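Local coordinates for protein ElaA (Escherichia coli, PDB 5Z6N) that probably works as an N-acetyltransferase of the GNAT type, moving an acetyl group from acetyl coenzyme A to an acceptor amine, at residues Asp40-Ile51 with Ala61-Asp69; Gly92-Leu100 with Asn122-Ile130. One frame throughout, in Å; residues are numbered along the deposited sequence.

Interaction 1 (Asp40-Ile51 with Ala61-Asp69); sequences DGDDLTGDNRHI and AYARILKSD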
loop_
_atom_site.group_PDB
_atom_site.type_symbol
_atom_site.label_atom_id
_atom_site.label_comp_id
_atom_site.label_asym_id
_atom_site.label_seq_id
_atom_site.Cartn_x
_atom_site.Cartn_y
_atom_site.Cartn_z
ATOM N N ASP B 40 7.415 -1.893 2.119
ATOM C CA ASP B 40 8.867 -1.809 2.199
ATOM C C ASP B 40 9.596 -2.935 1.479
ATOM O O ASP B 40 10.832 -2.961 1.501
ATOM C CB ASP B 40 9.308 -1.779 3.668
ATOM C CG ASP B 40 8.768 -2.954 4.468
ATOM O OD1 ASP B 40 8.208 -3.896 3.866
ATOM O OD2 ASP B 40 8.907 -2.939 5.708
ATOM N N GLY B 41 8.882 -3.867 0.855
ATOM C CA GLY B 41 9.534 -4.969 0.170
ATOM C C GLY B 41 9.487 -6.272 0.943
ATOM O O GLY B 41 9.312 -7.344 0.358
ATOM N N ASP B 42 9.602 -6.181 2.269
ATOM C CA ASP B 42 9.719 -7.343 3.149
ATOM C C ASP B 42 8.565 -8.334 3.037
ATOM O O ASP B 42 8.580 -9.376 3.702
ATOM C CB ASP B 42 9.874 -6.882 4.599
ATOM C CG ASP B 42 11.081 -5.995 4.806
ATOM O OD1 ASP B 42 11.906 -5.878 3.874
ATOM O OD2 ASP B 42 11.201 -5.410 5.903
ATOM N N ASP B 43 7.558 -8.034 2.220
ATOM C CA ASP B 43 6.375 -8.883 2.169
ATOM C C ASP B 43 6.472 -10.060 1.208
ATOM O O ASP B 43 5.904 -11.119 1.488
ATOM C CB ASP B 43 5.157 -8.027 1.815
ATOM C CG ASP B 43 4.848 -6.994 2.880
ATOM O OD1 ASP B 43 4.364 -7.389 3.962
ATOM O OD2 ASP B 43 5.090 -5.794 2.638
ATOM N N LEU B 44 7.176 -9.916 0.086
ATOM C CA LEU B 44 7.253 -11.012 -0.870
ATOM C C LEU B 44 8.725 -11.354 -1.028
ATOM O O LEU B 44 9.332 -11.029 -2.055
ATOM C CB LEU B 44 6.653 -10.600 -2.211
ATOM C CG LEU B 44 5.205 -10.136 -2.168
ATOM C CD1 LEU B 44 5.140 -8.700 -2.615
ATOM C CD2 LEU B 44 4.350 -11.021 -3.044
ATOM N N THR B 45 9.307 -12.020 -0.035
ATOM C CA THR B 45 10.687 -12.465 -0.145
ATOM C C THR B 45 10.910 -13.504 0.943
ATOM O O THR B 45 10.290 -13.455 2.012
ATOM C CB THR B 45 11.771 -11.379 -0.086
ATOM O OG1 THR B 45 13.003 -11.904 -0.602
ATOM C CG2 THR B 45 11.988 -10.902 1.338
ATOM N N GLY B 46 11.790 -14.461 0.641
ATOM C CA GLY B 46 12.237 -15.461 1.593
ATOM C C GLY B 46 11.174 -16.437 2.046
ATOM O O GLY B 46 10.350 -16.887 1.243
ATOM N N ASP B 47 11.198 -16.779 3.336
ATOM C CA ASP B 47 10.221 -17.668 3.952
ATOM C C ASP B 47 9.184 -16.902 4.766
ATOM O O ASP B 47 8.666 -17.418 5.763
ATOM C CB ASP B 47 10.926 -18.700 4.836
ATOM C CG ASP B 47 10.341 -20.091 4.689
ATOM O OD1 ASP B 47 9.899 -20.439 3.573
ATOM O OD2 ASP B 47 10.333 -20.841 5.687
ATOM N N ASN B 48 8.877 -15.674 4.363
ATOM C CA ASN B 48 8.033 -14.791 5.151
ATOM C C ASN B 48 6.562 -15.087 4.902
ATOM O O ASN B 48 6.146 -15.323 3.765
ATOM C CB ASN B 48 8.343 -13.330 4.830
ATOM C CG ASN B 48 9.728 -12.923 5.284
ATOM O OD1 ASN B 48 10.343 -13.593 6.111
ATOM N ND2 ASN B 48 10.223 -11.816 4.752
ATOM N N ARG B 49 5.783 -15.060 5.980
ATOM C CA ARG B 49 4.384 -15.456 5.966
ATOM C C ARG B 49 3.517 -14.293 6.428
ATOM O O ARG B 49 3.986 -13.364 7.091
ATOM C CB ARG B 49 4.137 -16.664 6.885
ATOM C CG ARG B 49 5.282 -17.667 6.922
ATOM C CD ARG B 49 4.866 -18.970 7.589
ATOM N NE ARG B 49 3.492 -19.327 7.263
ATOM C CZ ARG B 49 3.163 -20.226 6.341
ATOM N NH1 ARG B 49 4.109 -20.848 5.652
ATOM N NH2 ARG B 49 1.891 -20.500 6.091
ATOM N N HIS B 50 2.234 -14.366 6.083
ATOM C CA HIS B 50 1.246 -13.392 6.521
ATOM C C HIS B 50 0.037 -14.110 7.103
ATOM O O HIS B 50 -0.372 -15.167 6.607
ATOM C CB HIS B 50 0.798 -12.473 5.373
ATOM C CG HIS B 50 1.926 -11.944 4.534
ATOM N ND1 HIS B 50 2.608 -12.724 3.621
ATOM C CD2 HIS B 50 2.507 -10.719 4.495
ATOM C CE1 HIS B 50 3.546 -11.994 3.042
ATOM N NE2 HIS B 50 3.508 -10.776 3.556
ATOM N N ILE B 51 -0.528 -13.530 8.158
ATOM C CA ILE B 51 -1.679 -14.089 8.849
ATOM C C ILE B 51 -2.808 -13.071 8.780
ATOM O O ILE B 51 -2.622 -11.902 9.134
ATOM C CB ILE B 51 -1.322 -14.465 10.296
ATOM C CG1 ILE B 51 -0.316 -15.618 10.257
ATOM C CG2 ILE B 51 -2.573 -14.842 11.095
ATOM C CD1 ILE B 51 0.366 -15.908 11.539
ATOM N N ALA B 61 -8.045 -8.394 10.867
ATOM C CA ALA B 61 -6.915 -8.763 11.708
ATOM C C ALA B 61 -5.766 -9.194 10.813
ATOM O O ALA B 61 -5.987 -9.849 9.792
ATOM C CB ALA B 61 -7.281 -9.892 12.681
ATOM N N TYR B 62 -4.544 -8.834 11.202
ATOM C CA TYR B 62 -3.392 -9.087 10.349
ATOM C C TYR B 62 -2.108 -9.025 11.162
ATOM O O TYR B 62 -1.999 -8.242 12.109
ATOM C CB TYR B 62 -3.321 -8.078 9.193
ATOM C CG TYR B 62 -2.033 -8.156 8.392
ATOM C CD1 TYR B 62 -1.934 -9.005 7.309
ATOM C CD2 TYR B 62 -0.920 -7.398 8.732
ATOM C CE1 TYR B 62 -0.780 -9.100 6.580
ATOM C CE2 TYR B 62 0.241 -7.488 8.010
ATOM C CZ TYR B 62 0.306 -8.340 6.932
ATOM O OH TYR B 62 1.459 -8.442 6.193
ATOM N N ALA B 63 -1.135 -9.844 10.764
ATOM C CA ALA B 63 0.232 -9.751 11.255
ATOM C C ALA B 63 1.142 -10.458 10.262
ATOM O O ALA B 63 0.739 -11.430 9.617
ATOM C CB ALA B 63 0.379 -10.359 12.653
ATOM N N ARG B 64 2.365 -9.952 10.130
ATOM C CA ARG B 64 3.348 -10.547 9.239
ATOM C C ARG B 64 4.562 -11.008 10.034
ATOM O O ARG B 64 4.860 -10.492 11.119
ATOM C CB ARG B 64 3.783 -9.576 8.125
ATOM C CG ARG B 64 5.094 -8.861 8.392
ATOM C CD ARG B 64 5.477 -7.947 7.220
ATOM N NE ARG B 64 6.393 -6.907 7.654
ATOM C CZ ARG B 64 6.843 -5.945 6.857
ATOM N NH1 ARG B 64 6.467 -5.901 5.585
ATOM N NH2 ARG B 64 7.677 -5.023 7.320
ATOM N N ILE B 65 5.257 -11.990 9.469
ATOM C CA ILE B 65 6.340 -12.692 10.137
ATOM C C ILE B 65 7.561 -12.653 9.231
ATOM O O ILE B 65 7.515 -13.157 8.102
ATOM C CB ILE B 65 5.950 -14.143 10.453
ATOM C CG1 ILE B 65 4.658 -14.193 11.272
ATOM C CG2 ILE B 65 7.074 -14.843 11.157
ATOM C CD1 ILE B 65 4.123 -15.590 11.438
ATOM N N LEU B 66 8.649 -12.067 9.718
ATOM C CA LEU B 66 9.895 -12.000 8.968
ATOM C C LEU B 66 10.850 -13.090 9.444
ATOM O O LEU B 66 11.091 -13.231 10.649
ATOM C CB LEU B 66 10.542 -10.621 9.107
ATOM C CG LEU B 66 9.625 -9.427 8.820
ATOM C CD1 LEU B 66 10.367 -8.121 8.971
ATOM C CD2 LEU B 66 8.995 -9.519 7.445
ATOM N N LYS B 67 11.370 -13.869 8.499
ATOM C CA LYS B 67 12.393 -14.879 8.758
ATOM C C LYS B 67 13.621 -14.434 7.970
ATOM O O LYS B 67 13.774 -14.755 6.788
ATOM C CB LYS B 67 11.925 -16.280 8.365
ATOM C CG LYS B 67 13.005 -17.337 8.503
ATOM C CD LYS B 67 13.489 -17.434 9.946
ATOM C CE LYS B 67 14.853 -18.100 10.024
ATOM N NZ LYS B 67 15.947 -17.115 10.273
ATOM N N SER B 68 14.497 -13.738 8.630
ATOM C CA SER B 68 15.615 -13.155 7.965
ATOM C C SER B 68 16.751 -12.809 8.913
ATOM O O SER B 68 16.689 -13.100 10.064
ATOM C CB SER B 68 15.181 -11.899 7.208
ATOM O OG SER B 68 14.734 -10.893 8.100
ATOM N N ASP B 69 17.784 -12.150 8.433
ATOM C CA ASP B 69 18.005 -11.922 7.023
ATOM C C ASP B 69 18.613 -13.227 6.698
ATOM O O ASP B 69 19.800 -13.323 6.591
ATOM C CB ASP B 69 18.991 -10.758 6.785
ATOM C CG ASP B 69 18.406 -9.368 7.123
ATOM O OD1 ASP B 69 17.180 -9.232 7.272
ATOM O OD2 ASP B 69 19.173 -8.404 7.209
#

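Interaction 2 (Gly92-Leu100 with Asn122-Ile130); sequences GQQLMSKTL and NFYQSFGFI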
loop_
_atom_site.group_PDB
_atom_site.type_symbol
_atom_site.label_atom_id
_atom_site.label_comp_id
_atom_site.label_asym_id
_atom_site.label_seq_id
_atom_site.Cartn_x
_atom_site.Cartn_y
_atom_site.Cartn_z
ATOM N N GLY B 92 -7.510 -9.631 19.239
ATOM C CA GLY B 92 -6.074 -9.402 19.272
ATOM C C GLY B 92 -5.328 -10.535 19.948
ATOM O O GLY B 92 -4.270 -10.965 19.478
ATOM N N GLN B 93 -5.875 -11.041 21.056
ATOM C CA GLN B 93 -5.305 -12.216 21.705
ATOM C C GLN B 93 -5.354 -13.435 20.791
ATOM O O GLN B 93 -4.474 -14.301 20.865
ATOM C CB GLN B 93 -6.042 -12.482 23.022
ATOM C CG GLN B 93 -5.829 -13.859 23.627
ATOM C CD GLN B 93 -6.894 -14.851 23.199
ATOM O OE1 GLN B 93 -8.090 -14.560 23.265
ATOM N NE2 GLN B 93 -6.466 -16.027 22.753
ATOM N N GLN B 94 -6.361 -13.515 19.918
ATOM C CA GLN B 94 -6.440 -14.637 18.988
ATOM C C GLN B 94 -5.407 -14.506 17.873
ATOM O O GLN B 94 -4.769 -15.495 17.491
ATOM C CB GLN B 94 -7.852 -14.741 18.412
ATOM C CG GLN B 94 -8.845 -15.415 19.340
ATOM C CD GLN B 94 -10.277 -15.028 19.033
ATOM O OE1 GLN B 94 -11.082 -14.809 19.937
ATOM N NE2 GLN B 94 -10.598 -14.928 17.749
ATOM N N LEU B 95 -5.227 -13.295 17.343
ATOM C CA LEU B 95 -4.229 -13.081 16.297
ATOM C C LEU B 95 -2.832 -13.428 16.791
ATOM O O LEU B 95 -2.061 -14.102 16.097
ATOM C CB LEU B 95 -4.286 -11.629 15.815
ATOM C CG LEU B 95 -3.084 -11.085 15.043
ATOM C CD1 LEU B 95 -2.868 -11.847 13.748
ATOM C CD2 LEU B 95 -3.245 -9.602 14.777
ATOM N N MET B 96 -2.492 -12.975 17.997
ATOM C CA MET B 96 -1.147 -13.174 18.525
ATOM C C MET B 96 -0.838 -14.654 18.719
ATOM O O MET B 96 0.192 -15.152 18.253
ATOM C CB MET B 96 -0.999 -12.414 19.841
ATOM C CG MET B 96 -0.968 -10.911 19.676
ATOM S SD MET B 96 0.479 -10.414 18.728
ATOM C CE MET B 96 1.781 -11.073 19.770
ATOM N N SER B 97 -1.731 -15.374 19.401
ATOM C CA SER B 97 -1.467 -16.774 19.723
ATOM C C SER B 97 -1.398 -17.645 18.473
ATOM O O SER B 97 -0.631 -18.614 18.438
ATOM C CB SER B 97 -2.536 -17.295 20.682
ATOM O OG SER B 97 -3.831 -16.959 20.218
ATOM N N LYS B 98 -2.187 -17.328 17.443
ATOM C CA LYS B 98 -2.095 -18.088 16.201
ATOM C C LYS B 98 -0.828 -17.742 15.430
ATOM O O LYS B 98 -0.289 -18.594 14.713
ATOM C CB LYS B 98 -3.337 -17.845 15.346
ATOM C CG LYS B 98 -4.623 -18.285 16.023
ATOM C CD LYS B 98 -5.801 -18.274 15.066
ATOM C CE LYS B 98 -7.008 -18.978 15.675
ATOM N NZ LYS B 98 -7.587 -18.236 16.832
ATOM N N THR B 99 -0.338 -16.507 15.572
ATOM C CA THR B 99 0.904 -16.104 14.920
ATOM C C THR B 99 2.121 -16.691 15.620
ATOM O O THR B 99 3.130 -16.980 14.967
ATOM C CB THR B 99 0.994 -14.572 14.859
ATOM O OG1 THR B 99 -0.123 -14.055 14.122
ATOM C CG2 THR B 99 2.266 -14.123 14.165
ATOM N N LEU B 100 2.042 -16.893 16.935
ATOM C CA LEU B 100 3.112 -17.595 17.632
ATOM C C LEU B 100 3.063 -19.093 17.357
ATOM O O LEU B 100 4.110 -19.737 17.247
ATOM C CB LEU B 100 3.033 -17.316 19.132
ATOM C CG LEU B 100 3.411 -15.886 19.518
ATOM C CD1 LEU B 100 3.137 -15.644 20.995
ATOM C CD2 LEU B 100 4.875 -15.625 19.188
ATOM N N ASN B 122 1.998 -4.425 28.329
ATOM C CA ASN B 122 1.419 -5.434 29.211
ATOM C C ASN B 122 0.621 -6.486 28.452
ATOM O O ASN B 122 0.408 -7.582 28.982
ATOM C CB ASN B 122 0.525 -4.771 30.259
ATOM C CG ASN B 122 1.293 -4.343 31.489
ATOM O OD1 ASN B 122 1.286 -3.171 31.859
ATOM N ND2 ASN B 122 1.968 -5.293 32.127
ATOM N N PHE B 123 0.171 -6.176 27.234
ATOM C CA PHE B 123 -0.594 -7.133 26.441
ATOM C C PHE B 123 0.324 -8.137 25.755
ATOM O O PHE B 123 -0.035 -9.309 25.609
ATOM C CB PHE B 123 -1.465 -6.382 25.424
ATOM C CG PHE B 123 -2.012 -7.246 24.306
ATOM C CD1 PHE B 123 -3.244 -7.857 24.437
ATOM C CD2 PHE B 123 -1.328 -7.386 23.107
ATOM C CE1 PHE B 123 -3.765 -8.638 23.423
ATOM C CE2 PHE B 123 -1.846 -8.161 22.083
ATOM C CZ PHE B 123 -3.069 -8.786 22.242
ATOM N N TYR B 124 1.507 -7.696 25.329
ATOM C CA TYR B 124 2.481 -8.624 24.765
ATOM C C TYR B 124 3.213 -9.406 25.846
ATOM O O TYR B 124 3.649 -10.535 25.596
ATOM C CB TYR B 124 3.490 -7.876 23.889
ATOM C CG TYR B 124 2.888 -7.267 22.645
ATOM C CD1 TYR B 124 2.282 -8.064 21.684
ATOM C CD2 TYR B 124 2.933 -5.896 22.426
ATOM C CE1 TYR B 124 1.730 -7.512 20.540
ATOM C CE2 TYR B 124 2.386 -5.335 21.287
ATOM C CZ TYR B 124 1.786 -6.147 20.345
ATOM O OH TYR B 124 1.241 -5.592 19.207
ATOM N N GLN B 125 3.368 -8.829 27.042
ATOM C CA GLN B 125 3.938 -9.579 28.156
ATOM C C GLN B 125 3.033 -10.717 28.607
ATOM O O GLN B 125 3.507 -11.634 29.286
ATOM C CB GLN B 125 4.226 -8.653 29.337
ATOM C CG GLN B 125 5.509 -7.857 29.200
ATOM C CD GLN B 125 5.689 -6.827 30.301
ATOM O OE1 GLN B 125 6.759 -6.239 30.447
ATOM N NE2 GLN B 125 4.645 -6.611 31.087
ATOM N N SER B 126 1.748 -10.680 28.253
ATOM C CA SER B 126 0.835 -11.777 28.548
ATOM C C SER B 126 0.959 -12.925 27.554
ATOM O O SER B 126 0.247 -13.926 27.692
ATOM C CB SER B 126 -0.611 -11.275 28.575
ATOM O OG SER B 126 -1.248 -11.477 27.325
ATOM N N PHE B 127 1.837 -12.801 26.560
ATOM C CA PHE B 127 2.112 -13.867 25.606
ATOM C C PHE B 127 3.521 -14.427 25.747
ATOM O O PHE B 127 3.921 -15.278 24.946
ATOM C CB PHE B 127 1.892 -13.370 24.176
ATOM C CG PHE B 127 0.457 -13.098 23.845
ATOM C CD1 PHE B 127 -0.359 -14.110 23.370
ATOM C CD2 PHE B 127 -0.077 -11.833 24.005
ATOM C CE1 PHE B 127 -1.680 -13.866 23.067
ATOM C CE2 PHE B 127 -1.399 -11.581 23.703
ATOM C CZ PHE B 127 -2.201 -12.601 23.233
ATOM N N GLY B 128 4.285 -13.967 26.736
ATOM C CA GLY B 128 5.626 -14.460 26.962
ATOM C C GLY B 128 6.740 -13.525 26.549
ATOM O O GLY B 128 7.913 -13.901 26.661
ATOM N N PHE B 129 6.417 -12.331 26.064
ATOM C CA PHE B 129 7.437 -11.358 25.710
ATOM C C PHE B 129 7.930 -10.624 26.950
ATOM O O PHE B 129 7.190 -10.426 27.918
ATOM C CB PHE B 129 6.889 -10.339 24.708
ATOM C CG PHE B 129 6.575 -10.913 23.357
ATOM C CD1 PHE B 129 5.381 -11.576 23.129
ATOM C CD2 PHE B 129 7.467 -10.769 22.308
ATOM C CE1 PHE B 129 5.086 -12.100 21.881
ATOM C CE2 PHE B 129 7.181 -11.291 21.057
ATOM C CZ PHE B 129 5.989 -11.959 20.845
ATOM N N ILE B 130 9.195 -10.219 26.913
ATOM C CA ILE B 130 9.732 -9.312 27.921
ATOM C C ILE B 130 10.511 -8.219 27.201
ATOM O O ILE B 130 11.120 -8.483 26.154
ATOM C CB ILE B 130 10.607 -10.047 28.952
ATOM C CG1 ILE B 130 11.566 -11.028 28.269
ATOM C CG2 ILE B 130 9.728 -10.763 29.973
ATOM C CD1 ILE B 130 12.524 -11.735 29.226
#

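Interaction 1 (Asp40-Ile51 with Ala61-Asp69)
Arg64 meets Asp40 end-on, one guanidinium nitrogen to each carboxylate oxygen. The two flat groups are nearly coplanar, 13° apart, and both oxygens use their syn lone pairs. NH2 of Arg64 lies 2.9 Å from OD2 of Asp40, and NH1 of Arg64 lies 3.2 Å from OD1 of Asp40. From CG on, Arg64 runs out straight and carries its charge to the 40-43 loop. There NH1 of Arg64 also bonds OD1 of Asp43 at 3.0 Å. This second carboxylate is met from above its plane. Asp43 is shared with Arg24 and with Tyr18 of the second subunit. Asp42 comes over one guanidinium face through its CB. OD1 of Asp40 also accepts from the backbone N of Asp42, an Asx turn that gives this oxygen a second donor.

Next to this network the strands 49-54 and 59-67 form an antiparallel beta hairpin of the GNAT sheet. Arg49 with Ile65 and Ile51 with Ala63 are hydrogen-bonded pairs, though the bond from Arg49 N to Ile65 O is weak. His50 and Arg64 are the non-hydrogen-bonded pair between them. His50 and Tyr62 head the same way, and OH of Tyr62 sits at the imidazole edge, 3.0 Å from CD2 of His50. On the other face CD1 of Ile51 touches CD1 of Ile65 at 3.8 Å, and both residues also touch Thr99 of helix 91-106.

Asn48 takes over where the pairing ends. With CG beside its own backbone N (chi1 -67°), the amide is brought toward 61-69, and OD1 of Asn48 accepts a nearly straight bond from N of Lys67 at 2.6 Å. ND2 of Asn48 donates a hydrogen bond to the carbonyl O of Asp42.

Interaction 2 (Gly92-Leu100 with Asn122-Ile130)
Phe123 reaches helix 91-106 with the far end of its ring. Its CG lies anti to the backbone N (chi1 164°), which swings CZ of Phe123 to 3.7 Å from the backbone C of Gly92. Gly92 and the N of Gln93 both lie at the ring edge. Tyr124 meets Met96 edge-on. CE of Met96 is 3.6 Å from CD1 of Tyr124, and the sulfur lies in the ring plane, a Met-aromatic contact. Bends at chi2 and chi3 fold the methionine chain toward this edge.

Phe127 points at the helix between Gln93 and Leu100. CB of Met96 stands over one ring face, 3.7 Å from the Phe127 centroid, a CH-pi contact. CZ of Phe127 comes edge-on to CA of Gln93 at 3.5 Å. CE2 of Phe127 lies over one face of Phe123, near its rim. A serine in place of Phe127 would probably open a gap beside Met96 and leave that Phe123 face without its partner. Phe129 closes the row, with its CE1 4.1 Å from CD1 of Leu100.

The contact joins helix 91-106 to helix 121-124 and the start of strand 129-131. Strands 112-117 and 143-148 back it, and Tyr124 and Phe129 touch both.

From the N terminus, strand 3-8 and helix 14-31 come before either contact. Interaction 1 then closes first, folding 40-51 onto 61-69 around nine residues that hold the strand ends and the hairpin turn. The chain next adds strand 75-82 and enters helix 91-106. Interaction 2 closes a longer loop, which takes in strand 112-117. The two contacts follow in series, neither nested nor crossed. The centres of interactions 1 and 2 are about 18 Å apart. Helix 91-106 links them: Leu95 and Thr99 pack on Tyr62, Ala63, Ile51 and Ile65 of interaction 1, while Met96 and Leu100 serve interaction 2. The helix thus ties the hairpin to the part of the same sheet that holds strand 129-131.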